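Local coordinates for lipase (Photobacterium sp. M37, PDB 2ORY), which catalyses the hydrolysis of triacylglycerols as a cold-adapted lipase of the class 3 family, with an alpha/beta-hydrolase fold, at residues Ile97-Phe102 with Ile237-Trp242. Residues are numbered along the deposited sequence; the frame is centred on the assembly and turned at random.
Sequences ISDWLF and IVPYAW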
loop_
_atom_site.group_PDB
_atom_site.type_symbol
_atom_site.label_atom_id
_atom_site.label_comp_id
_atom_site.label_asym_id
_atom_site.label_seq_id
_atom_site.Cartn_x
_atom_site.Cartn_y
_atom_site.Cartn_z
ATOM N N ILE A 97 -0.675 0.034 14.005
ATOM C CA ILE A 97 0.713 0.111 13.576
ATOM C C ILE A 97 1.749 -0.618 14.441
ATOM O O ILE A 97 2.604 -1.334 13.914
ATOM C CB ILE A 97 1.150 1.619 13.391
ATOM C CG1 ILE A 97 0.279 2.284 12.325
ATOM C CG2 ILE A 97 2.614 1.712 12.973
ATOM C CD1 ILE A 97 0.351 3.793 12.346
ATOM N N SER A 98 1.683 -0.452 15.759
ATOM C CA SER A 98 2.676 -1.077 16.641
ATOM C C SER A 98 2.680 -2.601 16.519
ATOM O O SER A 98 3.719 -3.236 16.653
ATOM C CB SER A 98 2.427 -0.660 18.103
ATOM O OG SER A 98 3.471 -1.092 18.949
ATOM N N ASP A 99 1.517 -3.178 16.246
ATOM C CA ASP A 99 1.409 -4.626 16.119
ATOM C C ASP A 99 1.883 -5.175 14.776
ATOM O O ASP A 99 2.744 -6.047 14.763
ATOM C CB ASP A 99 -0.025 -5.098 16.386
ATOM C CG ASP A 99 -0.462 -4.861 17.841
ATOM O OD1 ASP A 99 0.339 -4.302 18.620
ATOM O OD2 ASP A 99 -1.600 -5.223 18.204
ATOM N N TRP A 100 1.332 -4.690 13.658
ATOM C CA TRP A 100 1.743 -5.215 12.356
ATOM C C TRP A 100 3.053 -4.648 11.806
ATOM O O TRP A 100 3.689 -5.283 10.968
ATOM C CB TRP A 100 0.629 -5.058 11.310
ATOM C CG TRP A 100 0.286 -3.649 10.950
ATOM C CD1 TRP A 100 -0.710 -2.887 11.491
ATOM C CD2 TRP A 100 0.973 -2.803 10.002
ATOM N NE1 TRP A 100 -0.685 -1.624 10.949
ATOM C CE2 TRP A 100 0.333 -1.542 10.036
ATOM C CE3 TRP A 100 2.060 -2.990 9.136
ATOM C CZ2 TRP A 100 0.753 -0.462 9.228
ATOM C CZ3 TRP A 100 2.470 -1.914 8.332
ATOM C CH2 TRP A 100 1.815 -0.670 8.390
ATOM N N LEU A 101 3.468 -3.473 12.275
ATOM C CA LEU A 101 4.716 -2.875 11.802
ATOM C C LEU A 101 5.894 -3.069 12.784
ATOM O O LEU A 101 6.883 -3.715 12.448
ATOM C CB LEU A 101 4.505 -1.378 11.515
ATOM C CG LEU A 101 5.766 -0.630 11.060
ATOM C CD1 LEU A 101 6.149 -1.112 9.663
ATOM C CD2 LEU A 101 5.524 0.878 11.057
ATOM N N PHE A 102 5.794 -2.527 13.993
ATOM C CA PHE A 102 6.881 -2.681 14.967
ATOM C C PHE A 102 7.240 -4.140 15.309
ATOM O O PHE A 102 8.397 -4.449 15.549
ATOM C CB PHE A 102 6.550 -1.964 16.280
ATOM C CG PHE A 102 6.529 -0.466 16.186
ATOM C CD1 PHE A 102 6.616 0.180 14.962
ATOM C CD2 PHE A 102 6.421 0.299 17.343
ATOM C CE1 PHE A 102 6.595 1.565 14.887
ATOM C CE2 PHE A 102 6.399 1.684 17.285
ATOM C CZ PHE A 102 6.487 2.321 16.047
ATOM N N ILE A 237 4.198 7.850 10.971
ATOM C CA ILE A 237 5.386 7.067 11.323
ATOM C C ILE A 237 5.686 5.871 10.407
ATOM O O ILE A 237 6.844 5.503 10.240
ATOM C CB ILE A 237 5.332 6.523 12.789
ATOM C CG1 ILE A 237 4.137 5.593 12.950
ATOM C CG2 ILE A 237 5.257 7.667 13.801
ATOM C CD1 ILE A 237 4.016 4.992 14.319
ATOM N N VAL A 238 4.670 5.278 9.795
ATOM C CA VAL A 238 4.880 4.097 8.945
ATOM C C VAL A 238 5.992 4.176 7.904
ATOM O O VAL A 238 6.846 3.291 7.835
ATOM C CB VAL A 238 3.575 3.705 8.281
ATOM C CG1 VAL A 238 3.793 2.570 7.272
ATOM C CG2 VAL A 238 2.610 3.290 9.364
ATOM N N PRO A 239 5.996 5.229 7.071
ATOM C CA PRO A 239 7.048 5.358 6.063
ATOM C C PRO A 239 8.424 5.481 6.696
ATOM O O PRO A 239 9.425 5.383 5.991
ATOM C CB PRO A 239 6.671 6.641 5.331
ATOM C CG PRO A 239 5.212 6.637 5.408
ATOM C CD PRO A 239 4.961 6.249 6.846
ATOM N N TYR A 240 8.482 5.721 8.008
ATOM C CA TYR A 240 9.778 5.873 8.689
ATOM C C TYR A 240 10.531 4.577 8.976
ATOM O O TYR A 240 11.625 4.608 9.540
ATOM C CB TYR A 240 9.629 6.641 10.011
ATOM C CG TYR A 240 9.454 8.141 9.865
ATOM C CD1 TYR A 240 8.248 8.681 9.412
ATOM C CD2 TYR A 240 10.482 9.024 10.211
ATOM C CE1 TYR A 240 8.061 10.051 9.310
ATOM C CE2 TYR A 240 10.306 10.421 10.112
ATOM C CZ TYR A 240 9.090 10.919 9.661
ATOM O OH TYR A 240 8.880 12.279 9.555
ATOM N N ALA A 241 9.933 3.445 8.624
ATOM C CA ALA A 241 10.565 2.140 8.806
ATOM C C ALA A 241 10.891 1.640 7.399
ATOM O O ALA A 241 10.111 1.884 6.466
ATOM C CB ALA A 241 9.603 1.181 9.486
ATOM N N TRP A 242 12.006 0.940 7.219
ATOM C CA TRP A 242 12.945 0.597 8.271
ATOM C C TRP A 242 14.334 1.219 8.062
ATOM O O TRP A 242 15.333 0.678 8.521
ATOM C CB TRP A 242 13.085 -0.928 8.345
ATOM C CG TRP A 242 11.964 -1.620 9.054
ATOM C CD1 TRP A 242 11.927 -1.985 10.374
ATOM C CD2 TRP A 242 10.728 -2.054 8.483
ATOM N NE1 TRP A 242 10.748 -2.623 10.655
ATOM C CE2 TRP A 242 9.989 -2.680 9.513
ATOM C CE3 TRP A 242 10.172 -1.980 7.202
ATOM C CZ2 TRP A 242 8.721 -3.228 9.299
ATOM C CZ3 TRP A 242 8.905 -2.530 6.984
ATOM C CH2 TRP A 242 8.197 -3.145 8.028
#
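The short helix holding Ile97 and Leu101 packs against the 3-10 turn at Val238, with the CA atoms of Ile97 and Val238 7.4 Å apart, and the Ile237-Trp242 segment, with a cis peptide bond before Trp242, lies against it. Val238 wedges between three helix side chains. Its CG2 meets Ile97 CD1 at 3.8 Å, while its CG1, anti to the backbone N (chi1 174°), reaches the ring edge of Trp100, 4.0 Å from CH2. Leu101 spreads its two methyls: CD2 lies 3.9 Å from Val238 CA, and CD1 meets the CZ2-CH2 side of the Trp242 indole obliquely, 3.3 Å from CH2, with Ala241 CB also beside it. Ile237 CD1 touches both Ile97 CG2 (3.8 Å) and Phe102 CZ (4.0 Å), its side chain running roughly at right angles to that of Phe102. Within the same segment, Ala241 CB lies over one indole face of Trp242, offset toward the rim. Asp236 OD1 accepts a hydrogen bond from Val238 N, and Ile97 and Val238 both touch His312, while Trp100 touches Ser174; these three outside residues probably form the Ser-His-Asp triad. The contact is buried and its side-chain pairs are apolar, resting on shape and dispersion, so methyl and ring packing, with no hydrogen bond between the segments, joins the helix to the loop that follows the probable catalytic aspartate.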